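Long-range contact in histidinol-phosphate aminotransferase (Clostridium acetobutylicum, PDB 3FTB), which probably catalyses a pyridoxal-phosphate-dependent transamination, consistent with a role as histidinol-phosphate aminotransferase in histidine biosynthesis: residues 213-226 with 251-265. Numbering follows the deposited sequence.
Sequences MTKFFAMPGIRFGY and AEMAAINCLKDTNYI. With PO4 (phosphate ion), chain E.
Phe217 meets Leu259, Cys258, Tyr264 and Ile265 where one helix gives way to the next, and it illustrates how a loop can pack against a helix pair through apolar side chains, with no hydrogen bond between the two segments. Leu259 CD2 lies 3.6 Å from Phe217 CZ, the two side chains crossing at about a right angle. The Met213 chain bends at its last torsion (chi3 71°), bringing CE to 3.6 Å from Leu259 CD2 and over the rim of one face of the Phe217 ring, with Phe216 CD2 over the rim of the opposite face. Beyond it, small residues allow close approach: Ala254 CB is 3.6 Å from both Met219 CE and Ile222 CD1, while Phe224 CE2 comes within 3.7 Å of Ala255 CB.

Packing thins toward 260-263, a largely solvent-exposed turn that makes no contact with 213-226. Thr214 and Arg223 also stand apart from the helices, binding a phosphate ion instead; Arg223 NH2 donates a hydrogen bond to phosphate O1 (2.8 Å), which lies in plane at the guanidinium edge. Ser88 OG and Ala87 N also bind this ion, probably from the crystallisation liquor; its position is consistent with the cofactor-phosphate pocket of this family.

Tyr264 OH bonds to Gly39 O, and the loop, joining antiparallel strands 207-212 and 225-229, packs against helices 249-257 and 262-285, with helices 42-45 and 64-74 alongside and Leu55 of the second subunit against Ile222.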
# COMPACT_ATOMS: atom_id res chain seq x y z
N MET A 213 -8.86 9.70 5.18
CA MET A 213 -8.56 11.06 4.74
C MET A 213 -8.94 11.20 3.27
O MET A 213 -8.72 12.23 2.65
CB MET A 213 -7.06 11.35 4.88
CG MET A 213 -6.53 11.44 6.32
SD MET A 213 -4.87 12.16 6.35
CE MET A 213 -5.25 13.87 5.94
N THR A 214 -9.52 10.12 2.74
CA THR A 214 -9.80 9.98 1.31
C THR A 214 -10.99 10.79 0.81
O THR A 214 -10.94 11.35 -0.27
CB THR A 214 -10.05 8.50 0.97
OG1 THR A 214 -9.05 7.70 1.60
CG2 THR A 214 -10.02 8.29 -0.53
N LYS A 215 -12.06 10.84 1.59
CA LYS A 215 -13.26 11.53 1.16
C LYS A 215 -13.23 12.98 1.64
O LYS A 215 -13.19 13.90 0.82
CB LYS A 215 -14.52 10.81 1.68
CG LYS A 215 -14.75 9.43 1.07
CD LYS A 215 -14.85 9.48 -0.45
CE LYS A 215 -15.40 8.18 -1.04
NZ LYS A 215 -14.43 7.06 -0.98
N PHE A 216 -13.21 13.17 2.95
CA PHE A 216 -13.31 14.49 3.56
C PHE A 216 -12.12 15.43 3.31
O PHE A 216 -12.28 16.65 3.28
CB PHE A 216 -13.55 14.37 5.06
CG PHE A 216 -13.86 15.68 5.73
CD1 PHE A 216 -15.03 16.37 5.47
CD2 PHE A 216 -12.97 16.23 6.65
CE1 PHE A 216 -15.31 17.57 6.09
CE2 PHE A 216 -13.24 17.43 7.27
CZ PHE A 216 -14.41 18.10 6.99
N PHE A 217 -10.93 14.85 3.13
CA PHE A 217 -9.71 15.63 2.93
C PHE A 217 -9.30 15.68 1.47
O PHE A 217 -8.21 16.18 1.14
CB PHE A 217 -8.56 15.11 3.81
CG PHE A 217 -8.69 15.48 5.26
CD1 PHE A 217 -9.24 14.58 6.17
CD2 PHE A 217 -8.31 16.73 5.72
CE1 PHE A 217 -9.39 14.91 7.51
CE2 PHE A 217 -8.45 17.07 7.05
CZ PHE A 217 -9.00 16.16 7.95
N ALA A 218 -10.17 15.17 0.61
CA ALA A 218 -10.07 15.31 -0.85
C ALA A 218 -8.85 14.65 -1.48
O ALA A 218 -8.51 14.95 -2.64
CB ALA A 218 -10.15 16.79 -1.25
N MET A 219 -8.21 13.74 -0.75
CA MET A 219 -6.95 13.15 -1.21
C MET A 219 -7.01 11.62 -1.40
O MET A 219 -6.36 10.88 -0.66
CB MET A 219 -5.79 13.53 -0.25
CG MET A 219 -5.39 15.03 -0.27
SD MET A 219 -3.99 15.56 0.79
CE MET A 219 -4.64 15.13 2.41
N PRO A 220 -7.79 11.14 -2.40
CA PRO A 220 -7.80 9.69 -2.65
C PRO A 220 -6.51 9.09 -3.24
O PRO A 220 -6.20 7.93 -2.96
CB PRO A 220 -8.98 9.51 -3.63
CG PRO A 220 -9.20 10.87 -4.22
CD PRO A 220 -8.91 11.80 -3.09
N GLY A 221 -5.77 9.86 -4.04
CA GLY A 221 -4.58 9.35 -4.69
C GLY A 221 -3.40 9.11 -3.75
O GLY A 221 -2.35 8.57 -4.15
N ILE A 222 -3.57 9.51 -2.50
CA ILE A 222 -2.50 9.40 -1.51
C ILE A 222 -2.58 8.04 -0.81
O ILE A 222 -1.57 7.50 -0.33
CB ILE A 222 -2.56 10.57 -0.50
CG1 ILE A 222 -1.18 11.18 -0.30
CG2 ILE A 222 -3.24 10.16 0.81
CD1 ILE A 222 -1.22 12.55 0.32
N ARG A 223 -3.79 7.48 -0.77
CA ARG A 223 -4.04 6.14 -0.25
C ARG A 223 -3.78 6.08 1.25
O ARG A 223 -2.74 5.57 1.69
CB ARG A 223 -3.18 5.10 -0.99
CG ARG A 223 -3.23 5.21 -2.51
CD ARG A 223 -4.29 4.31 -3.14
NE ARG A 223 -5.66 4.61 -2.72
CZ ARG A 223 -6.39 3.80 -1.95
NH1 ARG A 223 -5.89 2.65 -1.51
NH2 ARG A 223 -7.63 4.13 -1.61
N PHE A 224 -4.71 6.61 2.05
CA PHE A 224 -4.53 6.58 3.50
C PHE A 224 -5.82 6.51 4.33
O PHE A 224 -6.65 7.41 4.28
CB PHE A 224 -3.66 7.74 3.98
CG PHE A 224 -3.43 7.71 5.46
CD1 PHE A 224 -2.63 6.74 6.02
CD2 PHE A 224 -4.07 8.61 6.30
CE1 PHE A 224 -2.45 6.68 7.38
CE2 PHE A 224 -3.89 8.55 7.65
CZ PHE A 224 -3.08 7.58 8.19
N GLY A 225 -5.96 5.43 5.09
CA GLY A 225 -7.04 5.29 6.06
C GLY A 225 -6.50 4.72 7.36
O GLY A 225 -5.39 4.20 7.38
N TYR A 226 -7.27 4.81 8.44
CA TYR A 226 -6.79 4.29 9.72
C TYR A 226 -7.81 3.57 10.60
O TYR A 226 -9.02 3.73 10.45
CB TYR A 226 -6.05 5.37 10.52
CG TYR A 226 -6.75 6.71 10.65
CD1 TYR A 226 -7.22 7.15 11.88
CD2 TYR A 226 -6.92 7.54 9.54
CE1 TYR A 226 -7.85 8.39 12.01
CE2 TYR A 226 -7.55 8.77 9.66
CZ TYR A 226 -8.01 9.19 10.90
OH TYR A 226 -8.63 10.42 11.00
N ALA A 251 1.66 10.31 1.89
CA ALA A 251 0.55 9.93 2.73
C ALA A 251 0.88 10.31 4.16
O ALA A 251 0.09 10.96 4.84
CB ALA A 251 0.29 8.43 2.63
N GLU A 252 2.07 9.90 4.61
CA GLU A 252 2.54 10.25 5.95
C GLU A 252 2.56 11.76 6.14
O GLU A 252 2.11 12.26 7.18
CB GLU A 252 3.93 9.68 6.18
CG GLU A 252 4.49 9.91 7.55
CD GLU A 252 5.89 9.35 7.70
OE1 GLU A 252 6.71 9.54 6.78
OE2 GLU A 252 6.16 8.70 8.73
N MET A 253 3.07 12.48 5.15
CA MET A 253 3.14 13.94 5.23
C MET A 253 1.76 14.58 5.35
O MET A 253 1.59 15.56 6.08
CB MET A 253 3.89 14.54 4.03
CG MET A 253 4.01 16.06 4.11
SD MET A 253 2.62 16.96 3.37
CE MET A 253 3.13 16.85 1.65
N ALA A 254 0.78 14.02 4.64
CA ALA A 254 -0.59 14.53 4.72
C ALA A 254 -1.19 14.32 6.09
O ALA A 254 -1.68 15.25 6.72
CB ALA A 254 -1.47 13.90 3.65
N ALA A 255 -1.16 13.07 6.56
CA ALA A 255 -1.67 12.73 7.89
C ALA A 255 -1.03 13.54 9.01
O ALA A 255 -1.61 13.72 10.07
CB ALA A 255 -1.47 11.24 8.16
N ILE A 256 0.18 14.03 8.77
CA ILE A 256 0.92 14.76 9.80
C ILE A 256 0.60 16.26 9.78
O ILE A 256 0.55 16.91 10.83
CB ILE A 256 2.45 14.44 9.72
CG1 ILE A 256 2.72 13.05 10.33
CG2 ILE A 256 3.26 15.54 10.40
CD1 ILE A 256 4.15 12.52 10.22
N ASN A 257 0.33 16.79 8.59
CA ASN A 257 0.15 18.22 8.39
C ASN A 257 -1.30 18.67 8.11
O ASN A 257 -1.66 19.82 8.34
CB ASN A 257 1.06 18.69 7.25
CG ASN A 257 2.54 18.45 7.57
OD1 ASN A 257 3.11 19.12 8.42
ND2 ASN A 257 3.15 17.50 6.88
N CYS A 258 -2.13 17.74 7.65
CA CYS A 258 -3.47 18.08 7.19
C CYS A 258 -4.55 17.88 8.23
O CYS A 258 -5.59 18.52 8.15
CB CYS A 258 -3.80 17.33 5.89
SG CYS A 258 -2.69 17.82 4.56
N LEU A 259 -4.31 17.03 9.22
CA LEU A 259 -5.32 16.81 10.26
C LEU A 259 -5.38 17.95 11.29
O LEU A 259 -6.35 18.06 12.06
CB LEU A 259 -5.09 15.46 10.97
CG LEU A 259 -5.13 14.19 10.12
CD1 LEU A 259 -5.03 12.99 11.04
CD2 LEU A 259 -6.42 14.14 9.32
N LYS A 260 -4.34 18.78 11.29
CA LYS A 260 -4.26 19.94 12.19
C LYS A 260 -4.88 21.13 11.50
O LYS A 260 -5.17 22.13 12.14
CB LYS A 260 -2.80 20.29 12.51
CG LYS A 260 -2.00 19.21 13.19
CD LYS A 260 -0.53 19.34 12.82
CE LYS A 260 -0.18 20.79 12.50
NZ LYS A 260 1.19 20.95 11.95
N ASP A 261 -5.06 20.99 10.18
CA ASP A 261 -5.59 22.04 9.31
C ASP A 261 -7.04 22.39 9.67
O ASP A 261 -7.97 22.13 8.91
CB ASP A 261 -5.50 21.57 7.86
CG ASP A 261 -5.55 22.71 6.87
OD1 ASP A 261 -5.88 23.85 7.28
OD2 ASP A 261 -5.28 22.46 5.67
N THR A 262 -7.22 23.01 10.83
CA THR A 262 -8.55 23.36 11.32
C THR A 262 -9.30 24.30 10.38
O THR A 262 -10.52 24.25 10.30
CB THR A 262 -8.51 23.98 12.76
OG1 THR A 262 -7.31 24.75 12.92
CG2 THR A 262 -8.51 22.88 13.80
N ASN A 263 -8.57 25.15 9.66
CA ASN A 263 -9.23 26.11 8.76
C ASN A 263 -9.64 25.53 7.39
O ASN A 263 -10.43 26.14 6.66
CB ASN A 263 -8.41 27.39 8.62
CG ASN A 263 -8.46 28.25 9.88
OD1 ASN A 263 -9.53 28.48 10.44
ND2 ASN A 263 -7.30 28.72 10.33
N TYR A 264 -9.11 24.36 7.06
CA TYR A 264 -9.61 23.60 5.92
C TYR A 264 -10.85 22.87 6.39
O TYR A 264 -11.84 22.75 5.65
CB TYR A 264 -8.57 22.59 5.43
CG TYR A 264 -9.11 21.68 4.35
CD1 TYR A 264 -9.01 22.03 3.02
CD2 TYR A 264 -9.73 20.48 4.67
CE1 TYR A 264 -9.50 21.21 2.03
CE2 TYR A 264 -10.24 19.65 3.69
CZ TYR A 264 -10.12 20.02 2.37
OH TYR A 264 -10.61 19.21 1.37
N ILE A 265 -10.80 22.38 7.62
CA ILE A 265 -11.91 21.65 8.20
C ILE A 265 -13.15 22.52 8.48
O ILE A 265 -14.27 22.02 8.48
CB ILE A 265 -11.45 20.90 9.48
CG1 ILE A 265 -10.36 19.88 9.12
CG2 ILE A 265 -12.64 20.20 10.16
CD1 ILE A 265 -9.60 19.29 10.33
P PO4 E . -10.25 4.42 0.40
O1 PO4 E . -9.38 3.19 0.34
O2 PO4 E . -10.02 5.15 1.69
O3 PO4 E . -9.90 5.37 -0.72
O4 PO4 E . -11.69 3.99 0.33